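PDB 3KZX: HAD-superfamily hydrolase, subfamily IA, variant 1 from Ehrlichia chaffeensis, which probably hydrolyses 2-phosphoglycolate to glycolate and phosphate, as a phosphatase of the HAD superfamily. Local coordinates for residues A[50-55]-A[72-77]; A[91-94]-A[99-102]; A[112-117]-A[224-229]; A[181-186]-A[216-221]. All coordinates share one frame; numbering follows the deposited sequence.

Contact 1 (A[50-55]-A[72-77]); sequences QVLDQM and KYLITL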
loop_
_atom_site.group_PDB
_atom_site.type_symbol
_atom_site.label_atom_id
_atom_site.label_comp_id
_atom_site.label_asym_id
_atom_site.label_seq_id
_atom_site.Cartn_x
_atom_site.Cartn_y
_atom_site.Cartn_z
ATOM N N GLN A 50 4.622 -11.058 18.157
ATOM C CA GLN A 50 4.280 -9.849 18.943
ATOM C C GLN A 50 2.785 -9.559 18.873
ATOM O O GLN A 50 2.171 -9.243 19.874
ATOM C CB GLN A 50 5.044 -8.621 18.437
ATOM C CG GLN A 50 6.538 -8.620 18.780
ATOM C CD GLN A 50 7.365 -7.672 17.898
ATOM O OE1 GLN A 50 6.878 -7.133 16.889
ATOM N NE2 GLN A 50 8.629 -7.470 18.279
ATOM N N VAL A 51 2.192 -9.694 17.686
ATOM C CA VAL A 51 0.758 -9.488 17.546
ATOM C C VAL A 51 -0.046 -10.486 18.376
ATOM O O VAL A 51 -0.959 -10.102 19.109
ATOM C CB VAL A 51 0.335 -9.550 16.048
ATOM C CG1 VAL A 51 -1.169 -9.518 15.903
ATOM C CG2 VAL A 51 0.990 -8.392 15.253
ATOM N N LEU A 52 0.330 -11.760 18.292
ATOM C CA LEU A 52 -0.370 -12.820 19.007
ATOM C C LEU A 52 -0.186 -12.632 20.494
ATOM O O LEU A 52 -1.146 -12.768 21.255
ATOM C CB LEU A 52 0.119 -14.215 18.582
ATOM C CG LEU A 52 -0.279 -14.621 17.158
ATOM C CD1 LEU A 52 0.530 -15.812 16.686
ATOM C CD2 LEU A 52 -1.796 -14.891 17.066
ATOM N N ASP A 53 1.045 -12.301 20.880
ATOM C CA ASP A 53 1.367 -11.846 22.260
ATOM C C ASP A 53 0.432 -10.738 22.782
ATOM O O ASP A 53 -0.208 -10.917 23.841
ATOM C CB ASP A 53 2.806 -11.328 22.329
ATOM C CG ASP A 53 3.721 -12.274 23.022
ATOM O OD1 ASP A 53 4.055 -11.990 24.216
ATOM O OD2 ASP A 53 4.065 -13.313 22.399
ATOM N N GLN A 54 0.380 -9.614 22.059
ATOM C CA GLN A 54 -0.526 -8.479 22.375
ATOM C C GLN A 54 -1.962 -8.982 22.525
ATOM O O GLN A 54 -2.702 -8.535 23.413
ATOM C CB GLN A 54 -0.535 -7.389 21.293
ATOM C CG GLN A 54 0.782 -6.653 20.968
ATOM C CD GLN A 54 0.724 -5.907 19.616
ATOM O OE1 GLN A 54 1.560 -6.113 18.718
ATOM N NE2 GLN A 54 -0.283 -5.043 19.464
ATOM N N MET A 55 -2.342 -9.935 21.678
ATOM C CA MET A 55 -3.702 -10.463 21.645
ATOM C C MET A 55 -3.933 -11.508 22.735
ATOM O O MET A 55 -5.025 -12.066 22.834
ATOM C CB MET A 55 -4.016 -11.053 20.258
ATOM C CG MET A 55 -3.996 -10.021 19.129
ATOM S SD MET A 55 -4.459 -10.565 17.453
ATOM C CE MET A 55 -6.235 -10.865 17.590
ATOM N N LYS A 72 -2.884 -19.272 6.107
ATOM C CA LYS A 72 -4.067 -20.137 6.313
ATOM C C LYS A 72 -4.096 -20.676 7.708
ATOM O O LYS A 72 -5.144 -20.754 8.332
ATOM C CB LYS A 72 -4.145 -21.281 5.304
ATOM C CG LYS A 72 -4.970 -20.883 4.062
ATOM C CD LYS A 72 -4.907 -21.910 2.933
ATOM C CE LYS A 72 -5.471 -21.343 1.613
ATOM N NZ LYS A 72 -6.864 -21.768 1.345
ATOM N N TYR A 73 -2.938 -21.028 8.229
ATOM C CA TYR A 73 -2.875 -21.486 9.613
ATOM C C TYR A 73 -3.374 -20.415 10.587
ATOM O O TYR A 73 -4.182 -20.720 11.473
ATOM C CB TYR A 73 -1.455 -21.896 9.974
ATOM C CG TYR A 73 -1.328 -22.555 11.302
ATOM C CD1 TYR A 73 -1.489 -23.930 11.437
ATOM C CD2 TYR A 73 -0.989 -21.829 12.421
ATOM C CE1 TYR A 73 -1.343 -24.550 12.674
ATOM C CE2 TYR A 73 -0.853 -22.433 13.652
ATOM C CZ TYR A 73 -1.019 -23.777 13.777
ATOM O OH TYR A 73 -0.882 -24.357 15.009
ATOM N N LEU A 74 -2.877 -19.185 10.450
ATOM C CA LEU A 74 -3.277 -18.089 11.353
ATOM C C LEU A 74 -4.779 -17.775 11.226
ATOM O O LEU A 74 -5.454 -17.521 12.226
ATOM C CB LEU A 74 -2.471 -16.821 11.071
ATOM C CG LEU A 74 -0.978 -16.861 11.417
ATOM C CD1 LEU A 74 -0.250 -15.594 10.936
ATOM C CD2 LEU A 74 -0.759 -17.077 12.896
ATOM N N ILE A 75 -5.303 -17.841 10.008
ATOM C CA ILE A 75 -6.720 -17.592 9.799
ATOM C C ILE A 75 -7.546 -18.545 10.624
ATOM O O ILE A 75 -8.504 -18.124 11.287
ATOM C CB ILE A 75 -7.126 -17.662 8.316
ATOM C CG1 ILE A 75 -6.605 -16.431 7.568
ATOM C CG2 ILE A 75 -8.659 -17.762 8.181
ATOM C CD1 ILE A 75 -6.474 -16.597 6.054
ATOM N N THR A 76 -7.185 -19.833 10.622
ATOM C CA THR A 76 -7.961 -20.806 11.390
ATOM C C THR A 76 -7.745 -20.657 12.905
ATOM O O THR A 76 -8.641 -20.946 13.687
ATOM C CB THR A 76 -7.623 -22.252 10.978
ATOM O OG1 THR A 76 -6.258 -22.525 11.299
ATOM C CG2 THR A 76 -7.839 -22.443 9.480
ATOM N N LEU A 77 -6.548 -20.238 13.317
ATOM C CA LEU A 77 -6.245 -20.059 14.752
ATOM C C LEU A 77 -7.075 -18.897 15.309
ATOM O O LEU A 77 -7.726 -19.019 16.354
ATOM C CB LEU A 77 -4.750 -19.750 14.977
ATOM C CG LEU A 77 -4.301 -19.331 16.402
ATOM C CD1 LEU A 77 -4.569 -20.438 17.440
ATOM C CD2 LEU A 77 -2.822 -18.870 16.445
#

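Contact 2 (A[91-94]-A[99-102]); sequences NSLE and SDNF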
loop_
_atom_site.group_PDB
_atom_site.type_symbol
_atom_site.label_atom_id
_atom_site.label_comp_id
_atom_site.label_asym_id
_atom_site.label_seq_id
_atom_site.Cartn_x
_atom_site.Cartn_y
_atom_site.Cartn_z
ATOM N N ASN A 91 -0.298 -2.142 11.612
ATOM C CA ASN A 91 0.172 -1.098 12.549
ATOM C C ASN A 91 1.646 -1.302 12.937
ATOM O O ASN A 91 2.425 -0.348 12.960
ATOM C CB ASN A 91 -0.690 -1.033 13.808
ATOM C CG ASN A 91 -2.074 -0.406 13.579
ATOM O OD1 ASN A 91 -2.918 -0.444 14.480
ATOM N ND2 ASN A 91 -2.320 0.142 12.400
ATOM N N SER A 92 2.019 -2.554 13.159
ATOM C CA SER A 92 3.356 -2.923 13.619
ATOM C C SER A 92 4.384 -2.735 12.503
ATOM O O SER A 92 5.477 -2.214 12.737
ATOM C CB SER A 92 3.368 -4.389 14.100
ATOM O OG SER A 92 4.690 -4.889 14.234
ATOM N N LEU A 93 4.016 -3.179 11.311
ATOM C CA LEU A 93 4.857 -3.031 10.112
ATOM C C LEU A 93 5.124 -1.569 9.802
ATOM O O LEU A 93 6.238 -1.229 9.418
ATOM C CB LEU A 93 4.196 -3.665 8.896
ATOM C CG LEU A 93 4.024 -5.200 8.840
ATOM C CD1 LEU A 93 3.330 -5.624 7.517
ATOM C CD2 LEU A 93 5.375 -5.909 9.028
ATOM N N GLU A 94 4.111 -0.719 9.948
ATOM C CA GLU A 94 4.288 0.719 9.728
ATOM C C GLU A 94 5.333 1.371 10.665
ATOM O O GLU A 94 6.034 2.298 10.271
ATOM C CB GLU A 94 2.960 1.469 9.883
ATOM C CG GLU A 94 1.924 1.136 8.784
ATOM C CD GLU A 94 0.595 1.831 9.019
ATOM O OE1 GLU A 94 0.378 2.350 10.134
ATOM O OE2 GLU A 94 -0.232 1.884 8.069
ATOM N N SER A 99 13.800 -4.650 8.663
ATOM C CA SER A 99 13.661 -4.749 7.227
ATOM C C SER A 99 12.558 -5.760 6.881
ATOM O O SER A 99 12.414 -6.762 7.560
ATOM C CB SER A 99 15.001 -5.197 6.634
ATOM O OG SER A 99 14.861 -5.482 5.258
ATOM N N ASP A 100 11.783 -5.477 5.830
ATOM C CA ASP A 100 10.816 -6.416 5.261
ATOM C C ASP A 100 11.465 -7.323 4.196
ATOM O O ASP A 100 12.467 -6.971 3.613
ATOM C CB ASP A 100 9.658 -5.620 4.604
ATOM C CG ASP A 100 8.781 -4.858 5.620
ATOM O OD1 ASP A 100 8.567 -5.339 6.750
ATOM O OD2 ASP A 100 8.278 -3.781 5.271
ATOM N N ASN A 101 10.859 -8.461 3.915
ATOM C CA ASN A 101 11.266 -9.316 2.790
ATOM C C ASN A 101 10.067 -9.568 1.870
ATOM O O ASN A 101 10.000 -10.607 1.203
ATOM C CB ASN A 101 11.828 -10.668 3.285
ATOM N N PHE A 102 9.122 -8.625 1.853
ATOM C CA PHE A 102 7.844 -8.824 1.157
ATOM C C PHE A 102 8.013 -8.736 -0.335
ATOM O O PHE A 102 8.888 -8.019 -0.860
ATOM C CB PHE A 102 6.803 -7.768 1.558
ATOM C CG PHE A 102 6.387 -7.806 2.984
ATOM C CD1 PHE A 102 6.008 -8.999 3.591
ATOM C CD2 PHE A 102 6.302 -6.631 3.714
ATOM C CE1 PHE A 102 5.613 -9.008 4.907
ATOM C CE2 PHE A 102 5.897 -6.640 5.035
ATOM C CZ PHE A 102 5.541 -7.842 5.627
#

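Contact 3 (A[112-117]-A[224-229]); sequences LDTLKE and FICQLI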
loop_
_atom_site.group_PDB
_atom_site.type_symbol
_atom_site.label_atom_id
_atom_site.label_comp_id
_atom_site.label_asym_id
_atom_site.label_seq_id
_atom_site.Cartn_x
_atom_site.Cartn_y
_atom_site.Cartn_z
ATOM N N LEU A 112 3.658 -0.155 -12.874
ATOM C CA LEU A 112 4.594 0.939 -12.693
ATOM C C LEU A 112 5.342 1.225 -13.971
ATOM O O LEU A 112 5.505 2.393 -14.372
ATOM C CB LEU A 112 5.589 0.647 -11.541
ATOM C CG LEU A 112 4.977 0.402 -10.142
ATOM C CD1 LEU A 112 6.037 -0.079 -9.183
ATOM C CD2 LEU A 112 4.310 1.654 -9.568
ATOM N N ASP A 113 5.795 0.164 -14.639
ATOM C CA ASP A 113 6.610 0.337 -15.812
ATOM C C ASP A 113 5.806 0.915 -16.980
ATOM O O ASP A 113 6.302 1.750 -17.715
ATOM C CB ASP A 113 7.312 -0.968 -16.195
ATOM C CG ASP A 113 8.617 -0.712 -16.900
ATOM O OD1 ASP A 113 9.565 -0.164 -16.275
ATOM O OD2 ASP A 113 8.654 -0.997 -18.105
ATOM N N THR A 114 4.563 0.491 -17.128
ATOM C CA THR A 114 3.657 1.073 -18.106
ATOM C C THR A 114 3.439 2.569 -17.844
ATOM O O THR A 114 3.502 3.388 -18.751
ATOM C CB THR A 114 2.314 0.313 -18.107
ATOM O OG1 THR A 114 2.539 -0.948 -18.726
ATOM C CG2 THR A 114 1.275 1.020 -18.937
ATOM N N LEU A 115 3.198 2.933 -16.591
ATOM C CA LEU A 115 3.011 4.342 -16.274
ATOM C C LEU A 115 4.271 5.163 -16.579
ATOM O O LEU A 115 4.194 6.246 -17.167
ATOM C CB LEU A 115 2.572 4.507 -14.823
ATOM C CG LEU A 115 1.174 3.935 -14.519
ATOM C CD1 LEU A 115 0.899 3.863 -12.989
ATOM C CD2 LEU A 115 0.063 4.815 -15.243
ATOM N N LYS A 116 5.427 4.626 -16.239
ATOM C CA LYS A 116 6.688 5.320 -16.468
ATOM C C LYS A 116 6.912 5.502 -17.959
ATOM O O LYS A 116 7.287 6.593 -18.436
ATOM C CB LYS A 116 7.856 4.530 -15.859
ATOM N N GLU A 117 6.710 4.422 -18.714
ATOM C CA GLU A 117 6.907 4.507 -20.182
ATOM C C GLU A 117 5.972 5.512 -20.877
ATOM O O GLU A 117 6.295 6.062 -21.922
ATOM C CB GLU A 117 6.722 3.133 -20.812
ATOM C CG GLU A 117 7.800 2.166 -20.437
ATOM C CD GLU A 117 8.050 1.229 -21.541
ATOM O OE1 GLU A 117 8.890 1.570 -22.396
ATOM O OE2 GLU A 117 7.342 0.200 -21.578
ATOM N N PHE A 224 -7.120 -0.820 -17.721
ATOM C CA PHE A 224 -7.998 0.335 -17.598
ATOM C C PHE A 224 -7.259 1.626 -17.908
ATOM O O PHE A 224 -7.720 2.446 -18.706
ATOM C CB PHE A 224 -8.570 0.375 -16.192
ATOM C CG PHE A 224 -9.486 1.532 -15.919
ATOM C CD1 PHE A 224 -10.735 1.596 -16.513
ATOM C CD2 PHE A 224 -9.130 2.499 -15.007
ATOM C CE1 PHE A 224 -11.616 2.628 -16.226
ATOM C CE2 PHE A 224 -10.000 3.541 -14.686
ATOM C CZ PHE A 224 -11.234 3.623 -15.318
ATOM N N ILE A 225 -6.068 1.789 -17.356
ATOM C CA ILE A 225 -5.317 3.023 -17.600
ATOM C C ILE A 225 -4.809 3.083 -19.055
ATOM O O ILE A 225 -4.879 4.136 -19.716
ATOM C CB ILE A 225 -4.176 3.208 -16.582
ATOM C CG1 ILE A 225 -4.783 3.389 -15.179
ATOM C CG2 ILE A 225 -3.316 4.431 -17.024
ATOM C CD1 ILE A 225 -3.791 3.546 -14.049
ATOM N N CYS A 226 -4.354 1.955 -19.585
ATOM C CA CYS A 226 -3.975 1.917 -20.998
ATOM C C CYS A 226 -5.148 2.269 -21.906
ATOM O O CYS A 226 -4.985 2.944 -22.923
ATOM C CB CYS A 226 -3.433 0.538 -21.399
ATOM S SG CYS A 226 -1.812 0.199 -20.683
ATOM N N GLN A 227 -6.333 1.797 -21.550
ATOM C CA GLN A 227 -7.516 2.099 -22.343
ATOM C C GLN A 227 -7.815 3.607 -22.299
ATOM O O GLN A 227 -8.166 4.182 -23.323
ATOM C CB GLN A 227 -8.713 1.233 -21.897
ATOM C CG GLN A 227 -8.585 -0.201 -22.334
ATOM C CD GLN A 227 -9.325 -1.194 -21.462
ATOM O OE1 GLN A 227 -9.093 -2.390 -21.587
ATOM N NE2 GLN A 227 -10.223 -0.719 -20.599
ATOM N N LEU A 228 -7.604 4.248 -21.143
ATOM C CA LEU A 228 -7.769 5.692 -21.016
ATOM C C LEU A 228 -6.723 6.471 -21.809
ATOM O O LEU A 228 -7.035 7.520 -22.350
ATOM C CB LEU A 228 -7.702 6.157 -19.551
ATOM C CG LEU A 228 -8.886 5.820 -18.637
ATOM C CD1 LEU A 228 -8.522 6.100 -17.174
ATOM C CD2 LEU A 228 -10.110 6.615 -19.078
ATOM N N ILE A 229 -5.494 5.968 -21.857
ATOM C CA ILE A 229 -4.405 6.657 -22.554
ATOM C C ILE A 229 -4.594 6.590 -24.076
ATOM O O ILE A 229 -4.336 7.562 -24.796
ATOM C CB ILE A 229 -3.041 6.044 -22.186
ATOM C CG1 ILE A 229 -2.717 6.365 -20.738
ATOM C CG2 ILE A 229 -1.921 6.537 -23.126
ATOM C CD1 ILE A 229 -1.616 5.497 -20.184
#

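Contact 4 (A[181-186]-A[216-221]); sequences FFIGDS and KNFYDI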
loop_
_atom_site.group_PDB
_atom_site.type_symbol
_atom_site.label_atom_id
_atom_site.label_comp_id
_atom_site.label_asym_id
_atom_site.label_seq_id
_atom_site.Cartn_x
_atom_site.Cartn_y
_atom_site.Cartn_z
ATOM N N PHE A 181 -5.265 9.770 -9.689
ATOM C CA PHE A 181 -5.795 8.493 -9.176
ATOM C C PHE A 181 -5.015 8.072 -7.940
ATOM O O PHE A 181 -3.777 7.987 -7.992
ATOM C CB PHE A 181 -5.649 7.349 -10.210
ATOM C CG PHE A 181 -6.408 7.550 -11.513
ATOM C CD1 PHE A 181 -7.269 8.624 -11.720
ATOM C CD2 PHE A 181 -6.328 6.565 -12.502
ATOM C CE1 PHE A 181 -7.969 8.768 -12.925
ATOM C CE2 PHE A 181 -7.028 6.692 -13.713
ATOM C CZ PHE A 181 -7.841 7.792 -13.925
ATOM N N PHE A 182 -5.705 7.824 -6.829
ATOM C CA PHE A 182 -5.069 7.281 -5.644
ATOM C C PHE A 182 -5.513 5.834 -5.490
ATOM O O PHE A 182 -6.635 5.566 -5.051
ATOM C CB PHE A 182 -5.403 8.101 -4.373
ATOM C CG PHE A 182 -4.614 7.677 -3.114
ATOM C CD1 PHE A 182 -4.805 8.340 -1.924
ATOM C CD2 PHE A 182 -3.730 6.615 -3.114
ATOM C CE1 PHE A 182 -4.148 7.971 -0.764
ATOM C CE2 PHE A 182 -3.037 6.246 -1.931
ATOM C CZ PHE A 182 -3.255 6.959 -0.768
ATOM N N ILE A 183 -4.611 4.919 -5.876
ATOM C CA ILE A 183 -4.817 3.473 -5.755
ATOM C C ILE A 183 -4.422 3.007 -4.367
ATOM O O ILE A 183 -3.302 3.138 -3.941
ATOM C CB ILE A 183 -4.074 2.647 -6.829
ATOM C CG1 ILE A 183 -4.488 3.094 -8.226
ATOM C CG2 ILE A 183 -4.407 1.130 -6.627
ATOM C CD1 ILE A 183 -3.494 2.655 -9.349
ATOM N N GLY A 184 -5.417 2.519 -3.639
ATOM C CA GLY A 184 -5.263 2.123 -2.264
ATOM C C GLY A 184 -6.288 1.090 -1.862
ATOM O O GLY A 184 -7.394 0.979 -2.433
ATOM N N ASP A 185 -5.932 0.324 -0.853
ATOM C CA ASP A 185 -6.766 -0.780 -0.381
ATOM C C ASP A 185 -7.707 -0.404 0.744
ATOM O O ASP A 185 -8.739 -1.066 0.925
ATOM C CB ASP A 185 -5.919 -1.955 0.094
ATOM C CG ASP A 185 -5.105 -1.604 1.301
ATOM O OD1 ASP A 185 -4.174 -0.815 1.139
ATOM O OD2 ASP A 185 -5.429 -2.086 2.401
ATOM N N SER A 186 -7.376 0.640 1.485
ATOM C CA SER A 186 -8.043 0.934 2.748
ATOM C C SER A 186 -9.053 2.052 2.659
ATOM O O SER A 186 -9.006 2.911 1.778
ATOM C CB SER A 186 -7.014 1.303 3.832
ATOM O OG SER A 186 -6.384 2.529 3.517
ATOM N N LYS A 216 -9.535 -5.722 -8.463
ATOM C CA LYS A 216 -9.028 -6.789 -7.616
ATOM C C LYS A 216 -7.524 -7.072 -7.863
ATOM O O LYS A 216 -6.839 -7.658 -7.030
ATOM C CB LYS A 216 -9.861 -8.048 -7.813
ATOM C CG LYS A 216 -11.272 -7.903 -7.288
ATOM C CD LYS A 216 -12.067 -9.172 -7.471
ATOM C CE LYS A 216 -13.437 -9.059 -6.772
ATOM N NZ LYS A 216 -14.389 -10.101 -7.315
ATOM N N ASN A 217 -6.999 -6.599 -8.980
ATOM C CA ASN A 217 -5.601 -6.851 -9.300
ATOM C C ASN A 217 -5.028 -5.778 -10.198
ATOM O O ASN A 217 -5.770 -5.022 -10.818
ATOM C CB ASN A 217 -5.466 -8.228 -9.926
ATOM C CG ASN A 217 -6.183 -8.312 -11.241
ATOM O OD1 ASN A 217 -5.800 -7.643 -12.176
ATOM N ND2 ASN A 217 -7.254 -9.095 -11.303
ATOM N N PHE A 218 -3.703 -5.731 -10.272
ATOM C CA PHE A 218 -3.024 -4.684 -11.016
ATOM C C PHE A 218 -3.052 -4.886 -12.522
ATOM O O PHE A 218 -2.826 -3.940 -13.270
ATOM C CB PHE A 218 -1.583 -4.564 -10.538
ATOM C CG PHE A 218 -1.452 -3.861 -9.242
ATOM C CD1 PHE A 218 -1.938 -2.565 -9.085
ATOM C CD2 PHE A 218 -0.833 -4.468 -8.176
ATOM C CE1 PHE A 218 -1.810 -1.912 -7.864
ATOM C CE2 PHE A 218 -0.731 -3.828 -6.984
ATOM C CZ PHE A 218 -1.213 -2.548 -6.821
ATOM N N TYR A 219 -3.340 -6.099 -12.988
ATOM C CA TYR A 219 -3.450 -6.327 -14.446
ATOM C C TYR A 219 -4.687 -5.578 -15.003
ATOM O O TYR A 219 -4.618 -4.895 -16.022
ATOM C CB TYR A 219 -3.521 -7.835 -14.790
ATOM C CG TYR A 219 -2.449 -8.741 -14.195
ATOM C CD1 TYR A 219 -1.131 -8.719 -14.662
ATOM C CD2 TYR A 219 -2.771 -9.660 -13.194
ATOM C CE1 TYR A 219 -0.152 -9.581 -14.122
ATOM C CE2 TYR A 219 -1.816 -10.518 -12.661
ATOM C CZ TYR A 219 -0.508 -10.472 -13.124
ATOM O OH TYR A 219 0.431 -11.335 -12.578
ATOM N N ASP A 220 -5.807 -5.667 -14.294
ATOM C CA ASP A 220 -7.026 -4.973 -14.682
ATOM C C ASP A 220 -6.877 -3.458 -14.583
ATOM O O ASP A 220 -7.370 -2.741 -15.457
ATOM C CB ASP A 220 -8.236 -5.444 -13.855
ATOM C CG ASP A 220 -8.600 -6.923 -14.117
ATOM O OD1 ASP A 220 -8.358 -7.438 -15.230
ATOM O OD2 ASP A 220 -9.153 -7.571 -13.219
ATOM N N ILE A 221 -6.136 -2.984 -13.578
ATOM C CA ILE A 221 -5.919 -1.548 -13.437
ATOM C C ILE A 221 -5.055 -1.058 -14.586
ATOM O O ILE A 221 -5.345 -0.016 -15.183
ATOM C CB ILE A 221 -5.252 -1.180 -12.124
ATOM C CG1 ILE A 221 -6.201 -1.472 -10.947
ATOM C CG2 ILE A 221 -4.778 0.302 -12.151
ATOM C CD1 ILE A 221 -5.559 -1.340 -9.531
#

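Contact 1 (A[50-55]-A[72-77])
Leu52 on helix 45-54 reaches across to Leu74 and Leu77 on helix 70-78, joining two helices of the all-helical cap that C1-type HAD hydrolases carry above their core domain. Leu52 supplies about half of the buried surface, and its two methyls divide the work. CD1 meets Leu74 CD2 at 4.2 Å, while CD2 meets Leu77 CD2 at an equal 4.2 Å. On the receiving helix Leu74 and Leu77 are three residues apart, so they present their methyls on one side of it; their CD2 atoms lie 4.5 Å from each other, and the forked end of Leu52 bears on both. The two leucines get there differently. Leu74 has CG beside its backbone N, whereas Leu77 swings CG anti to that nitrogen (chi1 171°), which brings its CD2 round to Leu52. The side chains meet at a slant and only through methyl ends, with the backbones still well apart, CA of Leu52 being 9.7 Å from CA of Leu74. The seam is therefore thin, and other residues fill it out: Ile60 touches both Leu52 and Leu77, Tyr57 packs on Leu52, and Trp82 packs on Leu74. No hydrogen bond crosses. On helix 70-78 itself, the carbonyl oxygen of Tyr73 accepts two bonds, from Leu77 N and from Thr76 OG1; that hydroxyl sits 2.8 Å from Tyr73 O and 28° off its carbonyl plane.

Contact 2 (A[91-94]-A[99-102])
The Phe102 ring points the CZ and CE2 corner of its outline at the two methyls of Leu93. CD2 of Leu93 lies at the edge, in the ring plane, 3.9 Å from Phe102 CZ. Its sister CD1 approaches obliquely and sits 3.7 Å from that same Phe102 CZ. The carboxylate of Asp100 comes from the other side of the ring plane to CD1, with Asp100 OD1 3.4 Å from Phe102 CE2 and 4.0 Å from Leu93 CD2. Leu93 and Phe102 point at each other from opposite directions, and Leu93 has the largest share of the buried surface; its CG lies beside the backbone N (chi1 -67°), which directs both methyls at the ring. Thr39 touches both the leucine and the ring. Helix 82-95 is the last helix of the cap, and residues 99-102 belong to the linker returning to the core at strand 103-104. That strand pairs with 37-38, consistent with the flap hairpin into which C1 caps are inserted in this superfamily. The contact thus lies where cap and core join. No hydrogen bond spans the two segments; the polar bonds run outward, Asp100 OD2 to the hydroxyl of Tyr33, and Asp100 N to the Glu136 carboxylate. With OD2 held by Tyr33 and OD1 against carbon, the carboxylate is likely to be kept in a fixed rotation, joining an apolar contact at the cap-core junction to polar partners on the core side.

Contact 3 (A[112-117]-A[224-229])
Thr114 and Leu115 of helix 108-117 meet Cys226 and Ile225 of helix 218-229 in two neighbouring pairs. The CG2 methyl of Thr114 faces Cys226 SG at 3.6 Å, and Leu115 CD2 rests on Ile225 CG2 at 3.8 Å, the two aliphatic side chains crossing at about a right angle. Both beta-branched residues use the methyl that stands opposite their own backbone nitrogen; for Thr114 this follows from placing OG1 beside that nitrogen (chi1 -73°). The threonine hydroxyl is thereby turned to polar partners beyond the pair, the carbonyl of Glu110 one turn back on its own helix and NE of Arg222 one turn before Cys226. Leu115 is backed by Val28 and Phe30 of strand 27-30 and by Met122 of strand 121-126, and helix 218-229 meets the same face of the parallel sheet of the Rossmann-like HAD core through Phe218 on Phe30. Near the C-terminal end of the pair, Ile229 leans on Asn118. The interface is chemically mixed: hydrocarbon against hydrocarbon where it is buried by the sheet, and a thiol against a methyl nearer the surface, while the Arg222 to Thr114 hydrogen bond adds a directional link between helices whose segments otherwise meet by apolar packing.

Contact 4 (A[181-186]-A[216-221])
Ile183, on strand 180-184 of the parallel Rossmann-like HAD sheet, packs against Phe218 and Ile221 in the first turn of helix 218-229. The tight part is the isoleucine pair. Their side chains slide past each other in opposite directions, matching methyls crosswise: Ile183 CD1 is 3.9 Å from Ile221 CG2, and Ile183 CG2 is 4.0 Å from Ile221 CD1. Phe218 adds a lighter touch, its CE1 standing 4.2 Å from Ile183 CG2 at an oblique approach. Its ring is also stacked on Tyr203 and touches Phe30, so neighbouring strands share in covering this end of the helix. Beyond Ile183 the strand runs into Gly184-Asp185-Ser186, the start of a sequence resembling HAD motif IV, whose acidic residues typically help bind magnesium; Asp185 touches Asp31 here. The outward side of the helix is quite different, polar and exposed at Tyr219 and Asp220. There Asn217 is the N-cap, its side chain folded over the helix start with chi1 64°. Its ND2 makes a weak bond to Asp220 OD2, whereas Asp220 N donates to Asn217 OD1 at 2.9 Å, nearly straight with an N-H...O angle of 166°.

In the fold
The contacts divide between two domains. Contacts 1 and 2 belong to the cap and its return linker, with centres 16 Å apart and helix 70-78 followed in the chain by helix 82-95. Contacts 3 and 4 share helix 218-229 on the core; their centres are 13 Å apart, and Leu228 CD1 meets Phe181 CZ at 3.7 Å. The putative active site is at Asp31, by family pattern the probable nucleophile, which Asp185 of contact 4 touches. Contact 2 is linked to the same region through Tyr33, two residues after Asp31. Nearest atoms of contacts 2 and 4 are about 8 Å apart; contacts 1 and 3 are remote, their centres 38 Å apart.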